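Local coordinates for alkylhydroperoxidase AhpD core: uncharacterized peroxidase-related protein (Ralstonia eutropha, PDB 2PRR) that is of uncharacterised function but probably reduces peroxides, as alkylhydroperoxidase AhpD-like proteins of the carboxymuconolactone decarboxylase family do, at residues E73-N85 and Q124-K136. Numbering follows the deposited sequence.
Sequences EREMIVVATSAAN and QRAMLDFALKVCK
Ile77 and Leu128 meet where segments 73-84 and 124-136 run in the same general sense, their local axes 44° apart and 9.5 Å at closest. Leu128 CD2 lies 3.9 Å from Ile77 CA, while Ile77 CG2 rests on Ala131 CB. Met127, bent at chi3 (74°), crosses Ile77 at about a right angle and brings CE to 3.9 Å from Ile77 CG1. The two methyls of Leu132 divide between Ala80 and Ala84, and Cys135 SG packs on Thr81 CB at 3.9 Å. Thr81 OG1 turns back and joins Thr81 N in gripping Ile77 O, from opposite faces of that carbonyl.

Polar bonds at both ends flank this buried apolar seam, which joins helix 71-84 to helix 122-137 in an all-helical chain. Gln124 NE2 donates to the anti lone pair of Glu73 OE2 (2.9 Å, N-H...O angle 167°), amide and carboxylate nearly perpendicular. Lys136 NZ reaches Asn85 OD1 at 2.8 Å and, weakly, Ala84 O; a water links Asn85 OD1 to Cys135 O.

Asn85 ND2 bonds Asn173 of helix 156-179, whose Ile165 and Thr166 pack on Ile77; helix 107-114 covers Met76 and Ala80, and Arg174 of a second subunit bonds Cys135 O.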
loop_
_atom_site.group_PDB
_atom_site.type_symbol
_atom_site.label_atom_id
_atom_site.label_comp_id
_atom_site.label_asym_id
_atom_site.label_seq_id
_atom_site.Cartn_x
_atom_site.Cartn_y
_atom_site.Cartn_z
ATOM N N GLU D 73 -7.417 28.084 -8.293
ATOM C CA GLU D 73 -6.292 27.176 -8.126
ATOM C C GLU D 73 -6.159 26.681 -6.698
ATOM O O GLU D 73 -5.890 25.502 -6.445
ATOM C CB GLU D 73 -5.021 27.869 -8.588
ATOM C CG GLU D 73 -4.942 27.971 -10.103
ATOM C CD GLU D 73 -3.704 28.712 -10.634
ATOM O OE1 GLU D 73 -2.912 29.291 -9.854
ATOM O OE2 GLU D 73 -3.517 28.707 -11.868
ATOM N N ARG D 74 -6.374 27.580 -5.753
ATOM C CA ARG D 74 -6.333 27.223 -4.343
ATOM C C ARG D 74 -7.412 26.207 -4.003
ATOM O O ARG D 74 -7.154 25.287 -3.232
ATOM C CB ARG D 74 -6.516 28.462 -3.471
ATOM C CG ARG D 74 -5.391 29.473 -3.606
ATOM C CD ARG D 74 -5.716 30.810 -2.899
ATOM N NE ARG D 74 -4.821 31.879 -3.363
ATOM C CZ ARG D 74 -4.568 33.015 -2.720
ATOM N NH1 ARG D 74 -5.087 33.260 -1.527
ATOM N NH2 ARG D 74 -3.746 33.894 -3.270
ATOM N N GLU D 75 -8.623 26.402 -4.548
ATOM C CA GLU D 75 -9.734 25.472 -4.342
ATOM C C GLU D 75 -9.491 24.147 -5.053
ATOM O O GLU D 75 -9.919 23.103 -4.580
ATOM C CB GLU D 75 -11.029 26.067 -4.837
ATOM C CG GLU D 75 -11.478 27.284 -4.037
ATOM C CD GLU D 75 -11.779 26.984 -2.565
ATOM O OE1 GLU D 75 -11.895 25.801 -2.172
ATOM O OE2 GLU D 75 -11.890 27.944 -1.787
HETATM N N MSE D 76 -8.777 24.210 -6.169
HETATM C CA MSE D 76 -8.432 23.031 -6.934
HETATM C C MSE D 76 -7.531 22.140 -6.076
HETATM O O MSE D 76 -7.730 20.929 -5.996
HETATM C CB MSE D 76 -7.763 23.476 -8.238
HETATM C CG MSE D 76 -7.815 22.514 -9.382
HETATM SE SE MSE D 76 -7.070 23.306 -10.927
HETATM C CE MSE D 76 -8.200 25.058 -11.141
ATOM N N ILE D 77 -6.574 22.756 -5.387
ATOM C CA ILE D 77 -5.697 22.027 -4.477
ATOM C C ILE D 77 -6.509 21.326 -3.377
ATOM O O ILE D 77 -6.241 20.167 -3.018
ATOM C CB ILE D 77 -4.620 22.941 -3.859
ATOM C CG1 ILE D 77 -3.719 23.514 -4.967
ATOM C CG2 ILE D 77 -3.750 22.138 -2.829
ATOM C CD1 ILE D 77 -2.672 24.516 -4.537
ATOM N N VAL D 78 -7.518 22.005 -2.859
ATOM C CA VAL D 78 -8.336 21.426 -1.801
ATOM C C VAL D 78 -9.114 20.230 -2.284
ATOM O O VAL D 78 -9.236 19.203 -1.563
ATOM C CB VAL D 78 -9.373 22.417 -1.234
ATOM C CG1 VAL D 78 -10.183 21.732 -0.110
ATOM C CG2 VAL D 78 -8.687 23.682 -0.756
ATOM N N VAL D 79 -9.628 20.335 -3.500
ATOM C CA VAL D 79 -10.447 19.267 -4.014
ATOM C C VAL D 79 -9.620 17.961 -4.259
ATOM O O VAL D 79 -10.117 16.892 -3.931
ATOM C CB VAL D 79 -11.256 19.693 -5.268
ATOM C CG1 VAL D 79 -12.116 18.571 -5.741
ATOM C CG2 VAL D 79 -12.175 20.932 -4.960
ATOM N N ALA D 80 -8.409 18.067 -4.808
ATOM C CA ALA D 80 -7.610 16.864 -5.117
ATOM C C ALA D 80 -7.087 16.186 -3.874
ATOM O O ALA D 80 -7.041 14.965 -3.805
ATOM C CB ALA D 80 -6.464 17.184 -6.079
ATOM N N THR D 81 -6.670 16.987 -2.900
ATOM C CA THR D 81 -6.114 16.489 -1.646
ATOM C C THR D 81 -7.193 15.874 -0.764
ATOM O O THR D 81 -6.984 14.789 -0.176
ATOM C CB THR D 81 -5.278 17.576 -0.936
ATOM O OG1 THR D 81 -6.060 18.774 -0.664
ATOM C CG2 THR D 81 -4.075 17.917 -1.814
ATOM N N SER D 82 -8.361 16.513 -0.764
ATOM C CA SER D 82 -9.556 16.067 -0.043
ATOM C C SER D 82 -10.128 14.811 -0.630
ATOM O O SER D 82 -10.667 13.952 0.082
ATOM C CB SER D 82 -10.640 17.132 -0.126
ATOM O OG SER D 82 -10.112 18.392 0.231
ATOM N N ALA D 83 -10.078 14.748 -1.947
ATOM C CA ALA D 83 -10.511 13.584 -2.661
ATOM C C ALA D 83 -9.601 12.412 -2.236
ATOM O O ALA D 83 -10.113 11.339 -1.951
ATOM C CB ALA D 83 -10.483 13.821 -4.171
ATOM N N ALA D 84 -8.287 12.631 -2.150
ATOM C CA ALA D 84 -7.289 11.575 -1.682
ATOM C C ALA D 84 -7.501 11.058 -0.263
ATOM O O ALA D 84 -7.158 9.920 0.051
ATOM C CB ALA D 84 -5.941 12.127 -1.744
ATOM N N ASN D 85 -7.989 11.939 0.608
ATOM C CA ASN D 85 -8.359 11.654 1.992
ATOM C C ASN D 85 -9.806 11.186 2.112
ATOM O O ASN D 85 -10.273 10.879 3.225
ATOM C CB ASN D 85 -8.206 12.937 2.845
ATOM C CG ASN D 85 -6.772 13.283 3.106
ATOM O OD1 ASN D 85 -5.897 12.410 3.092
ATOM N ND2 ASN D 85 -6.509 14.551 3.375
ATOM N N GLN D 124 -1.064 23.579 -14.039
ATOM C CA GLN D 124 -1.953 23.191 -12.953
ATOM C C GLN D 124 -1.831 21.691 -12.601
ATOM O O GLN D 124 -1.921 21.334 -11.412
ATOM C CB GLN D 124 -3.389 23.603 -13.247
ATOM C CG GLN D 124 -3.537 25.104 -13.257
ATOM C CD GLN D 124 -4.930 25.578 -13.603
ATOM O OE1 GLN D 124 -5.745 24.846 -14.148
ATOM N NE2 GLN D 124 -5.200 26.836 -13.304
ATOM N N ARG D 125 -1.601 20.828 -13.594
ATOM C CA ARG D 125 -1.409 19.411 -13.286
ATOM C C ARG D 125 -0.142 19.267 -12.428
ATOM O O ARG D 125 -0.125 18.464 -11.486
ATOM C CB ARG D 125 -1.325 18.548 -14.548
ATOM C CG ARG D 125 -1.196 17.029 -14.242
ATOM C CD ARG D 125 -0.936 16.215 -15.494
ATOM N NE ARG D 125 -0.668 14.811 -15.173
ATOM N N ALA D 126 0.898 20.054 -12.756
ATOM C CA ALA D 126 2.171 20.064 -12.008
ATOM C C ALA D 126 1.989 20.508 -10.547
ATOM O O ALA D 126 2.584 19.929 -9.619
ATOM C CB ALA D 126 3.189 20.962 -12.686
HETATM N N MSE D 127 1.148 21.535 -10.380
HETATM C CA MSE D 127 0.821 22.098 -9.103
HETATM C C MSE D 127 0.151 21.041 -8.266
HETATM O O MSE D 127 0.375 20.971 -7.078
HETATM C CB MSE D 127 -0.163 23.281 -9.303
HETATM C CG MSE D 127 -0.640 23.955 -8.069
HETATM SE SE MSE D 127 -2.110 25.211 -8.459
HETATM C CE MSE D 127 -3.473 24.075 -8.770
ATOM N N LEU D 128 -0.721 20.254 -8.865
ATOM C CA LEU D 128 -1.427 19.244 -8.096
ATOM C C LEU D 128 -0.534 18.047 -7.851
ATOM O O LEU D 128 -0.723 17.394 -6.858
ATOM C CB LEU D 128 -2.729 18.807 -8.772
ATOM C CG LEU D 128 -3.786 19.869 -9.077
ATOM C CD1 LEU D 128 -4.996 19.184 -9.677
ATOM C CD2 LEU D 128 -4.145 20.663 -7.823
ATOM N N ASP D 129 0.414 17.759 -8.746
ATOM C CA ASP D 129 1.370 16.643 -8.505
ATOM C C ASP D 129 2.103 16.905 -7.181
ATOM O O ASP D 129 2.315 16.006 -6.377
ATOM C CB ASP D 129 2.421 16.492 -9.622
ATOM C CG ASP D 129 1.856 16.013 -10.963
ATOM O OD1 ASP D 129 0.842 15.295 -11.014
ATOM O OD2 ASP D 129 2.459 16.340 -12.005
ATOM N N PHE D 130 2.487 18.159 -6.974
ATOM C CA PHE D 130 3.221 18.572 -5.796
ATOM C C PHE D 130 2.328 18.464 -4.571
ATOM O O PHE D 130 2.684 17.806 -3.596
ATOM C CB PHE D 130 3.745 20.015 -5.983
ATOM C CG PHE D 130 4.543 20.523 -4.806
ATOM C CD1 PHE D 130 5.752 19.930 -4.469
ATOM C CD2 PHE D 130 4.089 21.598 -4.046
ATOM C CE1 PHE D 130 6.471 20.377 -3.400
ATOM C CE2 PHE D 130 4.808 22.057 -2.982
ATOM C CZ PHE D 130 6.007 21.441 -2.651
ATOM N N ALA D 131 1.177 19.126 -4.641
ATOM C CA ALA D 131 0.153 19.031 -3.604
ATOM C C ALA D 131 -0.074 17.588 -3.149
ATOM O O ALA D 131 -0.155 17.317 -1.960
ATOM C CB ALA D 131 -1.136 19.581 -4.124
ATOM N N LEU D 132 -0.212 16.669 -4.095
ATOM C CA LEU D 132 -0.435 15.266 -3.742
ATOM C C LEU D 132 0.728 14.643 -3.020
ATOM O O LEU D 132 0.500 13.833 -2.125
ATOM C CB LEU D 132 -0.867 14.422 -4.946
ATOM C CG LEU D 132 -2.395 14.288 -5.163
ATOM C CD1 LEU D 132 -3.048 13.606 -3.975
ATOM C CD2 LEU D 132 -3.120 15.606 -5.429
ATOM N N LYS D 133 1.952 15.054 -3.361
ATOM C CA LYS D 133 3.169 14.571 -2.682
ATOM C C LYS D 133 3.261 15.078 -1.230
ATOM O O LYS D 133 3.642 14.341 -0.309
ATOM C CB LYS D 133 4.430 14.993 -3.442
ATOM C CG LYS D 133 5.661 14.234 -2.940
ATOM C CD LYS D 133 6.939 14.556 -3.678
ATOM C CE LYS D 133 7.998 13.441 -3.342
ATOM N NZ LYS D 133 9.385 13.693 -3.877
ATOM N N VAL D 134 2.938 16.356 -1.039
ATOM C CA VAL D 134 2.903 16.937 0.272
ATOM C C VAL D 134 1.811 16.219 1.068
ATOM O O VAL D 134 1.997 15.870 2.230
ATOM C CB VAL D 134 2.525 18.448 0.211
ATOM C CG1 VAL D 134 2.300 18.999 1.595
ATOM C CG2 VAL D 134 3.572 19.256 -0.530
ATOM N N CYS D 135 0.660 16.037 0.427
ATOM C CA CYS D 135 -0.486 15.400 1.037
ATOM C C CYS D 135 -0.168 13.997 1.528
ATOM O O CYS D 135 -0.410 13.719 2.669
ATOM C CB CYS D 135 -1.648 15.352 0.050
ATOM S SG CYS D 135 -3.165 14.676 0.714
ATOM N N LYS D 136 0.435 13.145 0.699
ATOM C CA LYS D 136 0.701 11.735 1.092
ATOM C C LYS D 136 2.152 11.285 1.318
ATOM O O LYS D 136 2.377 10.179 1.815
ATOM C CB LYS D 136 0.140 10.796 0.025
ATOM C CG LYS D 136 -1.354 10.897 -0.232
ATOM C CD LYS D 136 -2.243 10.426 0.931
ATOM C CE LYS D 136 -3.733 10.716 0.549
ATOM N NZ LYS D 136 -4.801 10.368 1.564
HETATM O O HOH W 1 -3.203 12.603 3.754
#